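PDB 5FQ8: outer membrane protein Omp121 from Bacteroides thetaiotaomicron, which probably imports a nutrient across the bacterial outer membrane as a calcium-binding TonB-dependent receptor built as a plugged beta-barrel. Local coordinates for residues Val183-Val188 and Ala251-Ser256; Lys246-Ala251 and Gly281-Asp286; Ser549-Lys554 and Gly595-Val600. One frame throughout, in Å; residues are numbered along the deposited sequence.

Interaction 1 (Val183-Val188 and Ala251-Ser256)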
loop_
_atom_site.group_PDB
_atom_site.type_symbol
_atom_site.label_atom_id
_atom_site.label_comp_id
_atom_site.label_asym_id
_atom_site.label_seq_id
_atom_site.Cartn_x
_atom_site.Cartn_y
_atom_site.Cartn_z
ATOM N N VAL B 183 -1.642 25.157 32.699
ATOM C CA VAL B 183 -0.686 24.097 32.974
ATOM C C VAL B 183 -1.421 23.054 33.789
ATOM O O VAL B 183 -2.131 23.397 34.730
ATOM C CB VAL B 183 0.540 24.635 33.731
ATOM C CG1 VAL B 183 1.206 23.538 34.472
ATOM C CG2 VAL B 183 1.509 25.270 32.780
ATOM N N GLN B 184 -1.303 21.785 33.425
ATOM C CA GLN B 184 -2.041 20.797 34.200
ATOM C C GLN B 184 -1.389 19.435 34.098
ATOM O O GLN B 184 -0.787 19.093 33.087
ATOM C CB GLN B 184 -3.510 20.703 33.778
ATOM C CG GLN B 184 -3.755 19.828 32.617
ATOM C CD GLN B 184 -5.185 19.379 32.524
ATOM O OE1 GLN B 184 -6.104 20.157 32.720
ATOM N NE2 GLN B 184 -5.382 18.109 32.209
ATOM N N TRP B 185 -1.507 18.673 35.174
ATOM C CA TRP B 185 -0.942 17.345 35.280
ATOM C C TRP B 185 -2.045 16.302 35.274
ATOM O O TRP B 185 -3.162 16.556 35.725
ATOM C CB TRP B 185 -0.132 17.210 36.558
ATOM C CG TRP B 185 1.044 18.035 36.588
ATOM C CD1 TRP B 185 2.305 17.654 36.324
ATOM C CD2 TRP B 185 1.096 19.413 36.887
ATOM N NE1 TRP B 185 3.158 18.710 36.440
ATOM C CE2 TRP B 185 2.429 19.808 36.792
ATOM C CE3 TRP B 185 0.141 20.359 37.233
ATOM C CZ2 TRP B 185 2.834 21.101 37.034
ATOM C CZ3 TRP B 185 0.546 21.639 37.474
ATOM C CH2 TRP B 185 1.879 21.999 37.374
ATOM N N SER B 186 -1.716 15.113 34.788
ATOM C CA SER B 186 -2.615 13.973 34.880
ATOM C C SER B 186 -1.876 12.807 35.514
ATOM O O SER B 186 -0.739 12.521 35.136
ATOM C CB SER B 186 -3.160 13.595 33.513
ATOM O OG SER B 186 -2.162 13.642 32.515
ATOM N N THR B 187 -2.499 12.182 36.514
ATOM C CA THR B 187 -2.016 10.945 37.099
ATOM C C THR B 187 -3.111 9.883 37.075
ATOM O O THR B 187 -4.300 10.177 36.943
ATOM C CB THR B 187 -1.549 11.131 38.526
ATOM O OG1 THR B 187 -2.676 11.491 39.323
ATOM C CG2 THR B 187 -0.502 12.191 38.597
ATOM N N VAL B 188 -2.688 8.630 37.236
ATOM C CA VAL B 188 -3.577 7.498 37.013
ATOM C C VAL B 188 -4.586 7.380 38.147
ATOM O O VAL B 188 -4.235 7.476 39.326
ATOM C CB VAL B 188 -2.748 6.216 36.846
ATOM C CG1 VAL B 188 -1.894 5.985 38.066
ATOM C CG2 VAL B 188 -3.646 5.053 36.577
ATOM N N ALA B 251 3.758 11.299 35.374
ATOM C CA ALA B 251 2.728 12.314 35.463
ATOM C C ALA B 251 2.555 12.905 34.081
ATOM O O ALA B 251 3.523 13.358 33.473
ATOM C CB ALA B 251 3.105 13.385 36.477
ATOM N N GLY B 252 1.341 12.856 33.563
ATOM C CA GLY B 252 1.066 13.584 32.349
ATOM C C GLY B 252 1.276 15.063 32.574
ATOM O O GLY B 252 1.069 15.574 33.671
ATOM N N PHE B 253 1.745 15.749 31.544
ATOM C CA PHE B 253 1.869 17.195 31.595
ATOM C C PHE B 253 1.211 17.788 30.368
ATOM O O PHE B 253 1.261 17.197 29.288
ATOM C CB PHE B 253 3.307 17.628 31.684
ATOM C CG PHE B 253 3.479 19.108 31.832
ATOM C CD1 PHE B 253 3.356 19.714 33.073
ATOM C CD2 PHE B 253 3.762 19.901 30.736
ATOM C CE1 PHE B 253 3.514 21.076 33.212
ATOM C CE2 PHE B 253 3.926 21.261 30.875
ATOM C CZ PHE B 253 3.794 21.845 32.113
ATOM N N ARG B 254 0.566 18.936 30.549
ATOM C CA ARG B 254 -0.123 19.625 29.469
ATOM C C ARG B 254 0.027 21.122 29.693
ATOM O O ARG B 254 -0.199 21.607 30.805
ATOM C CB ARG B 254 -1.602 19.224 29.406
ATOM C CG ARG B 254 -2.385 19.883 28.290
ATOM C CD ARG B 254 -3.899 19.802 28.476
ATOM N NE ARG B 254 -4.454 20.934 29.218
ATOM C CZ ARG B 254 -5.751 21.218 29.275
ATOM N NH1 ARG B 254 -6.616 20.464 28.632
ATOM N NH2 ARG B 254 -6.187 22.252 29.968
ATOM N N TYR B 255 0.425 21.847 28.648
ATOM C CA TYR B 255 0.539 23.300 28.709
ATOM C C TYR B 255 -0.298 23.924 27.611
ATOM O O TYR B 255 -0.272 23.464 26.478
ATOM C CB TYR B 255 1.982 23.764 28.605
ATOM C CG TYR B 255 2.711 23.405 27.343
ATOM C CD1 TYR B 255 2.664 24.232 26.236
ATOM C CD2 TYR B 255 3.495 22.270 27.274
ATOM C CE1 TYR B 255 3.350 23.925 25.086
ATOM C CE2 TYR B 255 4.185 21.958 26.131
ATOM C CZ TYR B 255 4.104 22.792 25.039
ATOM O OH TYR B 255 4.783 22.496 23.891
ATOM N N SER B 256 -1.070 24.945 27.963
ATOM C CA SER B 256 -1.979 25.584 27.030
ATOM C C SER B 256 -1.736 27.078 26.994
ATOM O O SER B 256 -1.375 27.677 28.004
ATOM C CB SER B 256 -3.429 25.341 27.383
ATOM O OG SER B 256 -4.239 26.224 26.624
#

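Interaction 2 (Lys246-Ala251 and Gly281-Asp286). With CA (calcium ion), chain M.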
loop_
_atom_site.group_PDB
_atom_site.type_symbol
_atom_site.label_atom_id
_atom_site.label_comp_id
_atom_site.label_asym_id
_atom_site.label_seq_id
_atom_site.Cartn_x
_atom_site.Cartn_y
_atom_site.Cartn_z
ATOM N N LYS B 246 1.509 0.538 39.338
ATOM C CA LYS B 246 1.282 1.948 39.631
ATOM C C LYS B 246 2.526 2.776 39.339
ATOM O O LYS B 246 2.432 3.898 38.833
ATOM C CB LYS B 246 0.864 2.128 41.092
ATOM C CG LYS B 246 0.383 3.541 41.464
ATOM C CD LYS B 246 0.499 3.809 42.951
ATOM C CE LYS B 246 -0.110 5.151 43.340
ATOM N NZ LYS B 246 0.443 6.270 42.524
ATOM N N ASP B 247 3.699 2.241 39.655
ATOM C CA ASP B 247 4.943 2.962 39.437
ATOM C C ASP B 247 5.313 3.069 37.971
ATOM O O ASP B 247 6.231 3.813 37.634
ATOM C CB ASP B 247 6.076 2.273 40.183
ATOM C CG ASP B 247 6.005 2.492 41.652
ATOM O OD1 ASP B 247 5.016 3.092 42.089
ATOM O OD2 ASP B 247 6.930 2.068 42.367
ATOM N N PHE B 248 4.640 2.333 37.092
ATOM C CA PHE B 248 5.026 2.341 35.689
ATOM C C PHE B 248 4.654 3.655 35.041
ATOM O O PHE B 248 5.271 4.064 34.053
ATOM C CB PHE B 248 4.371 1.160 34.973
ATOM C CG PHE B 248 4.344 1.284 33.485
ATOM C CD1 PHE B 248 5.483 1.098 32.745
ATOM C CD2 PHE B 248 3.162 1.564 32.829
ATOM C CE1 PHE B 248 5.449 1.211 31.385
ATOM C CE2 PHE B 248 3.117 1.676 31.471
ATOM C CZ PHE B 248 4.259 1.502 30.741
ATOM N N PHE B 249 3.682 4.340 35.602
ATOM C CA PHE B 249 3.190 5.552 34.991
ATOM C C PHE B 249 3.989 6.763 35.456
ATOM O O PHE B 249 4.667 6.750 36.487
ATOM C CB PHE B 249 1.706 5.711 35.294
ATOM C CG PHE B 249 0.868 4.588 34.755
ATOM C CD1 PHE B 249 0.705 3.423 35.474
ATOM C CD2 PHE B 249 0.256 4.693 33.526
ATOM C CE1 PHE B 249 -0.054 2.394 34.983
ATOM C CE2 PHE B 249 -0.502 3.670 33.030
ATOM C CZ PHE B 249 -0.662 2.519 33.758
ATOM N N ASP B 250 3.943 7.794 34.641
ATOM C CA ASP B 250 4.551 9.069 34.929
ATOM C C ASP B 250 3.456 10.018 35.374
ATOM O O ASP B 250 2.329 9.614 35.663
ATOM C CB ASP B 250 5.251 9.625 33.687
ATOM C CG ASP B 250 6.519 8.910 33.337
ATOM O OD1 ASP B 250 7.073 8.189 34.188
ATOM O OD2 ASP B 250 6.969 9.109 32.195
ATOM N N ALA B 251 3.758 11.299 35.374
ATOM C CA ALA B 251 2.728 12.314 35.463
ATOM C C ALA B 251 2.555 12.905 34.081
ATOM O O ALA B 251 3.523 13.358 33.473
ATOM C CB ALA B 251 3.105 13.385 36.477
ATOM N N GLY B 281 0.669 12.630 28.013
ATOM C CA GLY B 281 -0.043 12.050 29.138
ATOM C C GLY B 281 0.809 11.146 30.003
ATOM O O GLY B 281 2.034 11.101 29.907
ATOM N N MET B 282 0.129 10.387 30.852
ATOM C CA MET B 282 0.815 9.708 31.942
ATOM C C MET B 282 1.510 8.423 31.532
ATOM O O MET B 282 2.335 7.927 32.298
ATOM C CB MET B 282 -0.170 9.380 33.039
ATOM C CG MET B 282 -1.256 8.503 32.543
ATOM S SD MET B 282 -2.489 8.249 33.775
ATOM C CE MET B 282 -3.721 7.439 32.804
ATOM N N ILE B 283 1.168 7.840 30.393
ATOM C CA ILE B 283 1.906 6.650 29.966
ATOM C C ILE B 283 3.303 7.074 29.541
ATOM O O ILE B 283 3.443 8.090 28.841
ATOM C CB ILE B 283 1.174 5.946 28.831
ATOM C CG1 ILE B 283 -0.289 5.714 29.187
ATOM C CG2 ILE B 283 1.785 4.618 28.547
ATOM C CD1 ILE B 283 -1.125 5.261 28.037
ATOM N N PRO B 284 4.356 6.354 29.947
ATOM C CA PRO B 284 5.728 6.788 29.652
ATOM C C PRO B 284 6.006 6.999 28.174
ATOM O O PRO B 284 5.267 6.501 27.326
ATOM C CB PRO B 284 6.572 5.642 30.210
ATOM C CG PRO B 284 5.756 5.018 31.219
ATOM C CD PRO B 284 4.342 5.146 30.784
ATOM N N THR B 285 7.091 7.707 27.864
ATOM C CA THR B 285 7.423 8.186 26.519
ATOM C C THR B 285 6.356 9.119 25.974
ATOM O O THR B 285 5.437 9.511 26.689
ATOM C CB THR B 285 7.623 7.043 25.513
ATOM O OG1 THR B 285 6.345 6.590 25.048
ATOM C CG2 THR B 285 8.391 5.877 26.125
ATOM N N ASP B 286 6.464 9.452 24.692
ATOM C CA ASP B 286 5.643 10.464 24.048
ATOM C C ASP B 286 4.517 9.863 23.228
ATOM O O ASP B 286 4.057 10.490 22.269
ATOM C CB ASP B 286 6.515 11.365 23.165
ATOM C CG ASP B 286 7.159 10.617 21.994
ATOM O OD1 ASP B 286 8.244 10.029 22.177
ATOM O OD2 ASP B 286 6.598 10.640 20.878
HETATM CA CA CA M . 3.561 10.185 28.101
#

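Interaction 3 (Ser549-Lys554 and Gly595-Val600)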
loop_
_atom_site.group_PDB
_atom_site.type_symbol
_atom_site.label_atom_id
_atom_site.label_comp_id
_atom_site.label_asym_id
_atom_site.label_seq_id
_atom_site.Cartn_x
_atom_site.Cartn_y
_atom_site.Cartn_z
ATOM N N SER B 549 -33.947 13.566 -0.335
ATOM C CA SER B 549 -32.667 12.992 0.036
ATOM C C SER B 549 -32.107 12.134 -1.086
ATOM O O SER B 549 -32.844 11.417 -1.770
ATOM C CB SER B 549 -32.787 12.156 1.296
ATOM O OG SER B 549 -31.511 11.729 1.711
ATOM N N SER B 550 -30.794 12.201 -1.261
ATOM C CA SER B 550 -30.167 11.346 -2.249
ATOM C C SER B 550 -30.052 9.901 -1.785
ATOM O O SER B 550 -29.908 9.013 -2.625
ATOM C CB SER B 550 -28.792 11.883 -2.613
ATOM O OG SER B 550 -27.810 11.272 -1.818
ATOM N N THR B 551 -30.126 9.628 -0.488
ATOM C CA THR B 551 -29.898 8.274 -0.017
ATOM C C THR B 551 -31.169 7.462 0.115
ATOM O O THR B 551 -31.114 6.345 0.630
ATOM C CB THR B 551 -29.161 8.295 1.310
ATOM O OG1 THR B 551 -29.915 9.042 2.259
ATOM C CG2 THR B 551 -27.823 8.932 1.148
ATOM N N LEU B 552 -32.250 7.958 -0.322
ATOM C CA LEU B 552 -33.454 7.154 -0.365
ATOM C C LEU B 552 -33.767 6.749 -1.801
ATOM O O LEU B 552 -33.300 7.395 -2.738
ATOM C CB LEU B 552 -34.631 7.931 0.232
ATOM C CG LEU B 552 -34.601 8.124 1.757
ATOM C CD1 LEU B 552 -35.701 9.037 2.231
ATOM C CD2 LEU B 552 -34.697 6.794 2.472
ATOM N N PRO B 553 -34.527 5.672 -2.026
ATOM C CA PRO B 553 -34.811 5.237 -3.398
ATOM C C PRO B 553 -35.340 6.368 -4.268
ATOM O O PRO B 553 -36.074 7.238 -3.805
ATOM C CB PRO B 553 -35.862 4.142 -3.206
ATOM C CG PRO B 553 -35.596 3.595 -1.902
ATOM C CD PRO B 553 -35.074 4.718 -1.049
ATOM N N LYS B 554 -34.956 6.336 -5.545
ATOM C CA LYS B 554 -35.270 7.435 -6.448
ATOM C C LYS B 554 -36.757 7.754 -6.456
ATOM O O LYS B 554 -37.146 8.917 -6.566
ATOM C CB LYS B 554 -34.789 7.107 -7.867
ATOM C CG LYS B 554 -33.282 7.216 -8.063
ATOM C CD LYS B 554 -32.850 7.048 -9.512
ATOM C CE LYS B 554 -32.838 5.576 -9.898
ATOM N NZ LYS B 554 -32.209 5.304 -11.220
ATOM N N GLY B 595 -38.291 13.758 10.111
ATOM C CA GLY B 595 -37.943 12.725 9.161
ATOM C C GLY B 595 -36.448 12.479 9.076
ATOM O O GLY B 595 -35.632 13.245 9.576
ATOM N N ASN B 596 -36.088 11.384 8.414
ATOM C CA ASN B 596 -34.690 11.024 8.270
ATOM C C ASN B 596 -34.524 10.111 7.069
ATOM O O ASN B 596 -35.447 9.393 6.685
ATOM C CB ASN B 596 -34.170 10.332 9.522
ATOM C CG ASN B 596 -32.680 10.278 9.577
ATOM O OD1 ASN B 596 -31.998 11.084 8.981
ATOM N ND2 ASN B 596 -32.163 9.326 10.316
ATOM N N ASP B 597 -33.339 10.146 6.492
ATOM C CA ASP B 597 -32.984 9.293 5.379
ATOM C C ASP B 597 -32.030 8.210 5.859
ATOM O O ASP B 597 -31.843 8.001 7.053
ATOM C CB ASP B 597 -32.384 10.128 4.248
ATOM C CG ASP B 597 -31.255 11.031 4.708
ATOM O OD1 ASP B 597 -30.555 10.701 5.681
ATOM O OD2 ASP B 597 -31.062 12.086 4.087
ATOM N N ALA B 598 -31.396 7.529 4.921
ATOM C CA ALA B 598 -30.501 6.437 5.246
ATOM C C ALA B 598 -29.060 6.815 4.951
ATOM O O ALA B 598 -28.767 7.864 4.382
ATOM C CB ALA B 598 -30.897 5.186 4.472
ATOM N N ASP B 599 -28.157 5.941 5.371
ATOM C CA ASP B 599 -26.754 6.058 5.034
ATOM C C ASP B 599 -26.565 5.852 3.529
ATOM O O ASP B 599 -27.469 5.408 2.819
ATOM C CB ASP B 599 -25.952 5.044 5.843
ATOM C CG ASP B 599 -24.554 5.510 6.137
ATOM O OD1 ASP B 599 -23.976 6.214 5.283
ATOM O OD2 ASP B 599 -24.038 5.166 7.223
ATOM N N VAL B 600 -25.377 6.186 3.030
ATOM C CA VAL B 600 -25.191 6.176 1.585
ATOM C C VAL B 600 -25.212 4.753 1.046
ATOM O O VAL B 600 -24.783 3.799 1.711
ATOM C CB VAL B 600 -23.891 6.878 1.165
ATOM C CG1 VAL B 600 -24.087 8.352 1.177
ATOM C CG2 VAL B 600 -22.761 6.474 2.062
#

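Interaction 1 (Val183-Val188 and Ala251-Ser256)
F253 turns the edge of its ring against the face of the W185 indole, a T-shaped pair with the planes 72° apart. The touching atom is F253 CD1, 3.5 Å from W185 NE1 and set off toward the indole rim rather than over its centre. The two side chains lie alongside, pointing the same way off the strands. The indole of W185 swings anti to its own carbonyl carbon (chi1 -66°), which brings W185 CD1 within 4.3 Å of A251 CB at the ring edge. The next ring atom, F253 CE1, meets V183 CG1 at 3.6 Å, and V183 CG2 lies near the CB of Y255. With just an alanine at W185, F253 would probably lose the face its edge packs on and be freer to turn.

Across the sheet, Q184 lays its amide over the guanidinium of R254, the planes 23° apart, with Q184 OE1 3.4 Å above the plane of that R254 group. This is stacking, not a hydrogen bond: Q184 OE1 bonds instead to the hydroxyl of Y934, and R254 NH2 to the carbonyl O of R56, in the plug sequence. Next along, S186 OG lies against the bare CA of G252. The backbones join through two antiparallel hydrogen-bonded pairs, Q184 with R254 and S186 with G252; Q184 N reaches R254 O at 2.8 Å.

Strand 177-188 is the first of the barrel and bonds along its other edge to the last, 973-983, closing the cylinder; strand 252-264 continues it the opposite way by pairing with 268-280.

Interaction 2 (Lys246-Ala251 and Gly281-Asp286)
M282 O accepts the backbone N-H of D250 in a nearly straight bond, 2.8 Å from D250 N to M282 O with 164° at the hydrogen. Beside it, F249 brings the edge of its ring to M282 O and to I283 CG1. The sulfur of M282 makes an oblique Met-aromatic contact, its SD 5.4 Å from the centroid of the F249 ring. F248, with CG anti to its backbone N (chi1 162°), presents a ring face to P284: CD of the proline stands 4.0 Å from the F248 centroid, 26° off the normal, a CH-pi contact in which the two side chains cross at about a right angle.

The second segment is a calcium-binding loop between strands 268-280 and 289-303. The carbonyl oxygens of alternate residues turn inward on the ion, with G281 O at 2.5 Å, I283 O at 2.2 Å and T285 O at 2.4 Å from the calcium; the side chains of D280 and D288 complete the site. M282 O, between two of these ligands, is thus left to D250.

F248 and I283 also pack on M330 of helix 330-335 and L372 of helix 368-374. On the partner side, D247 OD2 takes hydrogen bonds from S4 and T5 of the BT_2262 lipoprotein chain.

Interaction 3 (Ser549-Lys554 and Gly595-Val600)
T551 OG1 donates to A598 O across 2.7 Å, the hydroxyl sitting 31° out of the carbonyl plane and the C=O...OG1 angle 130°. Its first torsion (chi1 58°) puts OG1 between the backbone N and carbonyl carbon, which leaves CG2 on the side of V600.

A second hydroxyl bond runs from S549 OG to D597 OD2; as modelled it is very short, and its exact length is doubtful. S549 OG in turn takes a weak bond from T551 N, so the serine oxygen probably links the turn's backbone to the carboxylate, though one bond is weak and the other doubtful in length. The other oxygen of D597, OD1, forms a salt bridge with R521 of strand 513-534, whose positive charge would probably help keep the buried carboxylate ionised. Within 595-600 the chain is braced locally: V600 N bonds D599 OD1 at 2.7 Å, on the anti lone pair of that oxygen.

The apolar contacts fill in around these bonds. L552 crosses D597 at about a right angle, its CG 3.9 Å from D597 CB, and its CD2 reaches toward A598 N. T551 CG2 meets V600 CG1 at 3.8 Å. Behind them L552 also packs on F559 and, with A598, on I676 of strand 661-680.

Strands 538-549 and 582-596 are not neighbours: strand 558-569 lies between them. Here the turn ending the first and the segment leaving the second meet past the strand ends, a tie between connecting loops at the rim of a beta-barrel of the TonB-dependent receptor family.

How the interactions relate
Interactions 1 and 2 form one continuous patch: A251 belongs to both, and M282 lies against G252 and the S186-V188 backbone, its SD 3.5 Å from V188 N. Interaction 3 stands across the barrel, its centre about 45 Å from that of interaction 1 and 47 Å from that of interaction 2. Interaction 1 is true strand pairing, part surface and part buried, with aromatic residues on one face and polar groups on the other. Interactions 2 and 3 are buried meetings of loops with little pairing: the former leans on rings and a metal site, the latter on hydroxyls and a carboxylate.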